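Local coordinates for protein bacterial regulatory proteins, tetR family (Corynebacterium glutamicum, PDB 3AQT) that represses transcription as a TetR-family regulator, probably by binding DNA through a helix-turn-helix, and binds resorcinol as its inducer, at residues G63-G68 and F144-A149; V153-L158 and L182-T187. All blocks are in the same frame, centred on the assembly; numbering follows the deposited sequence.

The two contacts have no helix in common, though each uses one of two consecutive helices, and they lie at different depths. Interaction 1 lies toward the DNA-binding end and is partly exposed: a bent glutamine in the last part of 138-146 lies against the loop 63-68, a valine and an aspartate meeting it through carbon. Interaction 2, with centres about 20 Å away, is buried in the ligand-binding domain, where a selenomethionine of helix 150-157 packs on two threonines of helix 180-199 close to the resorcinol pocket and the second subunit. Neither has a hydrogen bond between its segments. Neighbouring side chains of the two touch, Phe-144 CE1 to Leu-154 CD1 at 3.7 Å, linking helices 138-146 and 150-157.

Interaction 1 (G63-G68 and F144-A149); sequences GVDNVG and FIQMGA
The junction between the DNA-binding and ligand-binding domains of this TetR-family repressor is bridged here, where the loop joining helices 41-62 and 69-75 meets the last part of helix 138-146. Val-64 and Asp-65 face Gln-146, and the nearest alpha carbons, those of Asp-65 and Gln-146, stand 7.3 Å apart. The amide oxygen does most of the touching: Gln-146 OE1 lies 3.5 Å from Asp-65 CB and 3.6 Å from Val-64 CG2. These are van der Waals contacts to carbon. A bend at chi2 (102°) brings OE1 to these two carbons. The side chains of Asp-65 and Gln-146 cross at about a right angle, with carboxylate and amide planes 38° apart, and Asp-65 OD1 comes no nearer than 4.2 Å to Gln-146 CG. The buried area, 115 Å² over both sides, is modest. Within the loop, Asn-66 N bonds to Gly-63 O at 3.0 Å, closing a tight turn just after helix 41-62. Arg-90 NH2, at the start of helix 90-111, is hydrogen-bonded to Val-64 O and Val-67 O. Val-64 also packs on Met-59 of helix 41-62 and on Ile-139 and Phe-143 of helix 138-146, while selenomethionine Met-147 rests on Leu-94 and Ala-98 of helix 90-111.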
ATOM      1  N   GLY B  63      -5.735   8.154  20.914  1.00 53.83           N
ATOM      2  CA  GLY B  63      -5.631   7.259  19.770  1.00 51.30           C
ATOM      3  C   GLY B  63      -6.862   7.381  18.893  1.00 50.66           C
ATOM      4  O   GLY B  63      -7.973   7.444  19.402  1.00 50.28           O
ATOM      5  N   VAL B  64      -6.673   7.415  17.579  1.00 50.51           N
ATOM      6  CA  VAL B  64      -7.794   7.565  16.655  1.00 53.72           C
ATOM      7  C   VAL B  64      -8.867   6.500  16.849  1.00 56.39           C
ATOM      8  O   VAL B  64     -10.051   6.727  16.577  1.00 57.59           O
ATOM      9  CB  VAL B  64      -7.323   7.507  15.175  1.00 52.10           C
ATOM     10  CG1 VAL B  64      -6.189   8.492  14.942  1.00 52.94           C
ATOM     11  CG2 VAL B  64      -6.879   6.109  14.829  1.00 52.45           C
ATOM     12  N   ASP B  65      -8.444   5.340  17.336  1.00 58.38           N
ATOM     13  CA  ASP B  65      -9.346   4.217  17.532  1.00 60.18           C
ATOM     14  C   ASP B  65     -10.125   4.224  18.848  1.00 59.21           C
ATOM     15  O   ASP B  65     -11.129   3.525  18.981  1.00 58.45           O
ATOM     16  CB  ASP B  65      -8.546   2.916  17.407  1.00 64.32           C
ATOM     17  CG  ASP B  65      -9.435   1.690  17.338  1.00 68.81           C
ATOM     18  OD1 ASP B  65     -10.335   1.657  16.465  1.00 68.93           O
ATOM     19  OD2 ASP B  65      -9.228   0.762  18.159  1.00 70.93           O
ATOM     20  N   ASN B  66      -9.683   5.022  19.814  1.00 57.34           N
ATOM     21  CA  ASN B  66     -10.352   5.063  21.106  1.00 55.34           C
ATOM     22  C   ASN B  66     -11.217   6.286  21.362  1.00 53.28           C
ATOM     23  O   ASN B  66     -11.429   6.655  22.512  1.00 54.21           O
ATOM     24  CB  ASN B  66      -9.315   4.942  22.215  1.00 57.54           C
ATOM     25  CG  ASN B  66      -8.436   3.726  22.044  1.00 60.71           C
ATOM     26  OD1 ASN B  66      -8.931   2.598  21.962  1.00 63.36           O
ATOM     27  ND2 ASN B  66      -7.124   3.941  21.983  1.00 59.66           N
ATOM     28  N   VAL B  67     -11.730   6.909  20.306  1.00 50.87           N
ATOM     29  CA  VAL B  67     -12.573   8.090  20.471  1.00 48.69           C
ATOM     30  C   VAL B  67     -13.834   7.974  19.632  1.00 48.85           C
ATOM     31  O   VAL B  67     -13.765   7.854  18.410  1.00 49.09           O
ATOM     32  CB  VAL B  67     -11.830   9.381  20.053  1.00 47.75           C
ATOM     33  CG1 VAL B  67     -12.734  10.579  20.251  1.00 46.96           C
ATOM     34  CG2 VAL B  67     -10.552   9.541  20.864  1.00 46.40           C
ATOM     35  N   GLY B  68     -14.986   8.021  20.291  1.00 48.13           N
ATOM     36  CA  GLY B  68     -16.241   7.911  19.576  1.00 47.55           C
ATOM     37  C   GLY B  68     -16.780   9.266  19.195  1.00 48.63           C
ATOM     38  O   GLY B  68     -16.318  10.286  19.708  1.00 50.75           O
ATOM     39  N   PHE B 144      -1.847   5.222   9.751  1.00 57.90           N
ATOM     40  CA  PHE B 144      -1.268   4.170   8.925  1.00 58.65           C
ATOM     41  C   PHE B 144      -1.750   2.750   9.182  1.00 60.89           C
ATOM     42  O   PHE B 144      -1.547   1.874   8.346  1.00 61.03           O
ATOM     43  CB  PHE B 144       0.255   4.228   9.022  1.00 55.06           C
ATOM     44  CG  PHE B 144       0.852   5.400   8.306  1.00 51.47           C
ATOM     45  CD1 PHE B 144       1.080   5.353   6.940  1.00 50.98           C
ATOM     46  CD2 PHE B 144       1.135   6.571   8.987  1.00 50.44           C
ATOM     47  CE1 PHE B 144       1.581   6.453   6.260  1.00 50.19           C
ATOM     48  CE2 PHE B 144       1.636   7.679   8.315  1.00 50.41           C
ATOM     49  CZ  PHE B 144       1.857   7.617   6.948  1.00 48.97           C
ATOM     50  N   ILE B 145      -2.391   2.516  10.321  1.00 64.42           N
ATOM     51  CA  ILE B 145      -2.882   1.178  10.635  1.00 67.56           C
ATOM     52  C   ILE B 145      -4.396   1.058  10.484  1.00 69.96           C
ATOM     53  O   ILE B 145      -4.872   0.343   9.605  1.00 70.57           O
ATOM     54  CB  ILE B 145      -2.468   0.748  12.067  1.00 68.27           C
ATOM     55  CG1 ILE B 145      -2.949   1.783  13.089  1.00 70.50           C
ATOM     56  CG2 ILE B 145      -0.953   0.586  12.142  1.00 65.98           C
ATOM     57  CD1 ILE B 145      -2.594   1.497  14.560  1.00 47.18           C
ATOM     58  N   GLN B 146      -5.146   1.765  11.330  1.00 72.20           N
ATOM     59  CA  GLN B 146      -6.609   1.726  11.296  1.00 74.69           C
ATOM     60  C   GLN B 146      -7.279   2.509  10.164  1.00 75.16           C
ATOM     61  O   GLN B 146      -8.482   2.770  10.227  1.00 76.06           O
ATOM     62  CB  GLN B 146      -7.193   2.230  12.622  1.00 76.05           C
ATOM     63  CG  GLN B 146      -7.145   1.251  13.777  1.00 79.06           C
ATOM     64  CD  GLN B 146      -6.031   1.560  14.749  1.00 81.23           C
ATOM     65  OE1 GLN B 146      -5.879   2.698  15.192  1.00 82.04           O
ATOM     66  NE2 GLN B 146      -5.248   0.546  15.096  1.00 82.77           N
HETATM   67  N   MSE B 147      -6.530   2.892   9.138  1.00 75.04           N
HETATM   68  CA  MSE B 147      -7.134   3.649   8.044  1.00 75.07           C
HETATM   69  C   MSE B 147      -6.683   3.114   6.685  1.00 72.64           C
HETATM   70  O   MSE B 147      -5.509   3.212   6.312  1.00 72.85           O
HETATM   71  CB  MSE B 147      -6.798   5.145   8.193  1.00 78.26           C
HETATM   72  CG  MSE B 147      -7.510   6.087   7.205  1.00 83.51           C
HETATM   73 SE   MSE B 147      -7.301   8.008   7.607  1.00 89.63          SE
HETATM   74  CE  MSE B 147      -5.407   8.201   7.229  1.00 87.19           C
ATOM     75  N   GLY B 148      -7.630   2.529   5.954  1.00 69.14           N
ATOM     76  CA  GLY B 148      -7.320   1.979   4.646  1.00 64.15           C
ATOM     77  C   GLY B 148      -7.281   3.061   3.589  1.00 59.79           C
ATOM     78  O   GLY B 148      -6.781   2.854   2.484  1.00 58.43           O
ATOM     79  N   ALA B 149      -7.821   4.221   3.935  1.00 55.69           N
ATOM     80  CA  ALA B 149      -7.845   5.340   3.019  1.00 52.45           C
ATOM     81  C   ALA B 149      -6.604   6.205   3.218  1.00 49.22           C
ATOM     82  O   ALA B 149      -6.544   7.331   2.725  1.00 50.34           O
ATOM     83  CB  ALA B 149      -9.115   6.169   3.232  1.00 53.13           C
TER

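Interaction 2 (V153-L158 and L182-T187); sequences VLMRIL and LATTCT
Two successive bends, chi2 -74° and chi3 62°, fold the selenomethionine side chain of Met-155 so that both SE and CE meet helix 180-199. Thr-184 answers with its methyl, CG2 being set opposite the backbone N across CA-CB while OG1 turns to Leu-180 O. This is helix-to-helix packing in the all-helical ligand-binding domain of a TetR-family regulator, between helices 150-157 and 180-199. Met-155 CE lies 3.4 Å from Thr-184 CG2, a methyl-to-methyl contact, and SE sits against the backbone, 3.7 Å from Thr-185 CA. The selenium also comes within 4.1 Å of Thr-185 CB. Thr-185 OG1 is hydrogen-bonded to His-151, in the helix that carries Met-155, a polar tie beside the apolar contact. Leu-158 touches resorcinol, and the Met-155 side chain is about 8 Å from the ligand; both pack on Phe-188, another pocket residue. Beyond the contact, Thr-185 and Cys-186 meet Ala-193 and Ser-190 of the second subunit, placing this helix at the dimer interface. Ala-183 O, just before the contact residues, accepts from Thr-187 N and Thr-187 OG1 one turn later, on opposite faces of its plane, the hydroxyl OG1 standing 2.5 Å from that oxygen and tilted 27° from the carbonyl plane.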
ATOM      1  N   VAL B 153      -5.486   9.738   0.960  1.00 35.18           N
ATOM      2  CA  VAL B 153      -5.271  10.993   1.675  1.00 34.86           C
ATOM      3  C   VAL B 153      -3.847  11.479   1.426  1.00 33.85           C
ATOM      4  O   VAL B 153      -3.627  12.637   1.085  1.00 34.35           O
ATOM      5  CB  VAL B 153      -5.494  10.833   3.201  1.00 35.59           C
ATOM      6  CG1 VAL B 153      -5.167  12.141   3.912  1.00 37.60           C
ATOM      7  CG2 VAL B 153      -6.939  10.435   3.488  1.00 36.67           C
ATOM      8  N   LEU B 154      -2.880  10.589   1.593  1.00 34.23           N
ATOM      9  CA  LEU B 154      -1.493  10.941   1.355  1.00 34.33           C
ATOM     10  C   LEU B 154      -1.327  11.486  -0.063  1.00 34.96           C
ATOM     11  O   LEU B 154      -0.609  12.461  -0.281  1.00 35.46           O
ATOM     12  CB  LEU B 154      -0.589   9.724   1.564  1.00 33.19           C
ATOM     13  CG  LEU B 154      -0.368   9.346   3.028  1.00 33.76           C
ATOM     14  CD1 LEU B 154       0.300   7.989   3.127  1.00 32.43           C
ATOM     15  CD2 LEU B 154       0.472  10.415   3.699  1.00 31.88           C
HETATM   16  N   MSE B 155      -2.020  10.875  -1.019  1.00 35.32           N
HETATM   17  CA  MSE B 155      -1.939  11.303  -2.411  1.00 36.52           C
HETATM   18  C   MSE B 155      -2.550  12.665  -2.688  1.00 36.44           C
HETATM   19  O   MSE B 155      -2.101  13.376  -3.582  1.00 35.93           O
HETATM   20  CB  MSE B 155      -2.576  10.247  -3.322  1.00 39.62           C
HETATM   21  CG  MSE B 155      -1.758   8.961  -3.422  1.00 46.96           C
HETATM   22 SE   MSE B 155      -0.141   9.107  -4.517  1.00 57.21          SE
HETATM   23  CE  MSE B 155       0.802  10.427  -3.515  1.00 58.47           C
ATOM     24  N   ARG B 156      -3.574  13.036  -1.930  1.00 36.64           N
ATOM     25  CA  ARG B 156      -4.218  14.329  -2.133  1.00 35.97           C
ATOM     26  C   ARG B 156      -3.378  15.452  -1.550  1.00 35.40           C
ATOM     27  O   ARG B 156      -3.302  16.539  -2.113  1.00 35.31           O
ATOM     28  CB  ARG B 156      -5.591  14.388  -1.444  1.00 36.03           C
ATOM     29  CG  ARG B 156      -6.601  13.376  -1.896  1.00 37.66           C
ATOM     30  CD  ARG B 156      -7.995  13.800  -1.482  1.00 38.65           C
ATOM     31  NE  ARG B 156      -8.255  13.701  -0.043  1.00 39.02           N
ATOM     32  CZ  ARG B 156      -8.847  12.662   0.541  1.00 38.77           C
ATOM     33  NH1 ARG B 156      -9.238  11.619  -0.183  1.00 35.60           N
ATOM     34  NH2 ARG B 156      -9.083  12.679   1.844  1.00 37.73           N
ATOM     35  N   ILE B 157      -2.755  15.186  -0.410  1.00 34.64           N
ATOM     36  CA  ILE B 157      -1.972  16.197   0.285  1.00 34.75           C
ATOM     37  C   ILE B 157      -0.477  16.232   0.009  1.00 33.90           C
ATOM     38  O   ILE B 157       0.059  17.291  -0.312  1.00 34.03           O
ATOM     39  CB  ILE B 157      -2.176  16.077   1.814  1.00 34.71           C
ATOM     40  CG1 ILE B 157      -3.674  16.033   2.137  1.00 34.65           C
ATOM     41  CG2 ILE B 157      -1.520  17.247   2.522  1.00 36.81           C
ATOM     42  CD1 ILE B 157      -4.537  17.256   1.717  1.00 47.18           C
ATOM     43  N   LEU B 158       0.200  15.093   0.138  1.00 33.81           N
ATOM     44  CA  LEU B 158       1.647  15.053  -0.074  1.00 32.91           C
ATOM     45  C   LEU B 158       2.075  14.603  -1.466  1.00 33.47           C
ATOM     46  O   LEU B 158       3.227  14.791  -1.853  1.00 33.93           O
ATOM     47  CB  LEU B 158       2.301  14.151   0.972  1.00 32.52           C
ATOM     48  CG  LEU B 158       2.057  14.570   2.424  1.00 33.66           C
ATOM     49  CD1 LEU B 158       2.715  13.571   3.368  1.00 32.82           C
ATOM     50  CD2 LEU B 158       2.608  15.970   2.648  1.00 32.81           C
ATOM     51  N   LEU B 182       3.405   6.941 -11.385  1.00 37.48           N
ATOM     52  CA  LEU B 182       3.671   5.633 -10.815  1.00 35.81           C
ATOM     53  C   LEU B 182       4.657   5.754  -9.660  1.00 36.61           C
ATOM     54  O   LEU B 182       4.443   5.189  -8.592  1.00 36.92           O
ATOM     55  CB  LEU B 182       4.248   4.695 -11.875  1.00 36.80           C
ATOM     56  CG  LEU B 182       4.633   3.320 -11.314  1.00 39.96           C
ATOM     57  CD1 LEU B 182       3.359   2.551 -10.977  1.00 39.69           C
ATOM     58  CD2 LEU B 182       5.475   2.542 -12.314  1.00 38.55           C
ATOM     59  N   ALA B 183       5.738   6.497  -9.869  1.00 36.07           N
ATOM     60  CA  ALA B 183       6.740   6.658  -8.823  1.00 36.63           C
ATOM     61  C   ALA B 183       6.136   7.328  -7.604  1.00 36.15           C
ATOM     62  O   ALA B 183       6.456   6.983  -6.471  1.00 36.49           O
ATOM     63  CB  ALA B 183       7.921   7.469  -9.339  1.00 37.35           C
ATOM     64  N   THR B 184       5.258   8.290  -7.828  1.00 36.36           N
ATOM     65  CA  THR B 184       4.637   8.977  -6.706  1.00 38.27           C
ATOM     66  C   THR B 184       3.722   8.039  -5.916  1.00 37.77           C
ATOM     67  O   THR B 184       3.815   7.949  -4.693  1.00 38.75           O
ATOM     68  CB  THR B 184       3.814  10.201  -7.186  1.00 39.10           C
ATOM     69  OG1 THR B 184       4.697  11.139  -7.817  1.00 40.91           O
ATOM     70  CG2 THR B 184       3.115  10.879  -6.006  1.00 37.79           C
ATOM     71  N   THR B 185       2.846   7.332  -6.616  1.00 37.09           N
ATOM     72  CA  THR B 185       1.927   6.441  -5.935  1.00 38.21           C
ATOM     73  C   THR B 185       2.627   5.250  -5.275  1.00 38.50           C
ATOM     74  O   THR B 185       2.227   4.819  -4.192  1.00 37.93           O
ATOM     75  CB  THR B 185       0.815   5.953  -6.890  1.00 38.48           C
ATOM     76  OG1 THR B 185      -0.227   5.343  -6.123  1.00 41.21           O
ATOM     77  CG2 THR B 185       1.356   4.954  -7.899  1.00 37.38           C
ATOM     78  N   CYS B 186       3.680   4.731  -5.905  1.00 37.93           N
ATOM     79  CA  CYS B 186       4.408   3.599  -5.335  1.00 39.36           C
ATOM     80  C   CYS B 186       5.169   4.010  -4.083  1.00 39.32           C
ATOM     81  O   CYS B 186       5.303   3.228  -3.136  1.00 39.09           O
ATOM     82  CB  CYS B 186       5.383   3.009  -6.357  1.00 40.43           C
ATOM     83  SG  CYS B 186       4.572   2.031  -7.635  1.00 45.64           S
ATOM     84  N   THR B 187       5.671   5.240  -4.088  1.00 37.75           N
ATOM     85  CA  THR B 187       6.406   5.767  -2.950  1.00 36.76           C
ATOM     86  C   THR B 187       5.512   5.715  -1.711  1.00 36.08           C
ATOM     87  O   THR B 187       5.916   5.217  -0.665  1.00 37.62           O
ATOM     88  CB  THR B 187       6.851   7.224  -3.211  1.00 36.93           C
ATOM     89  OG1 THR B 187       7.737   7.251  -4.333  1.00 38.10           O
ATOM     90  CG2 THR B 187       7.560   7.798  -2.003  1.00 36.37           C
TER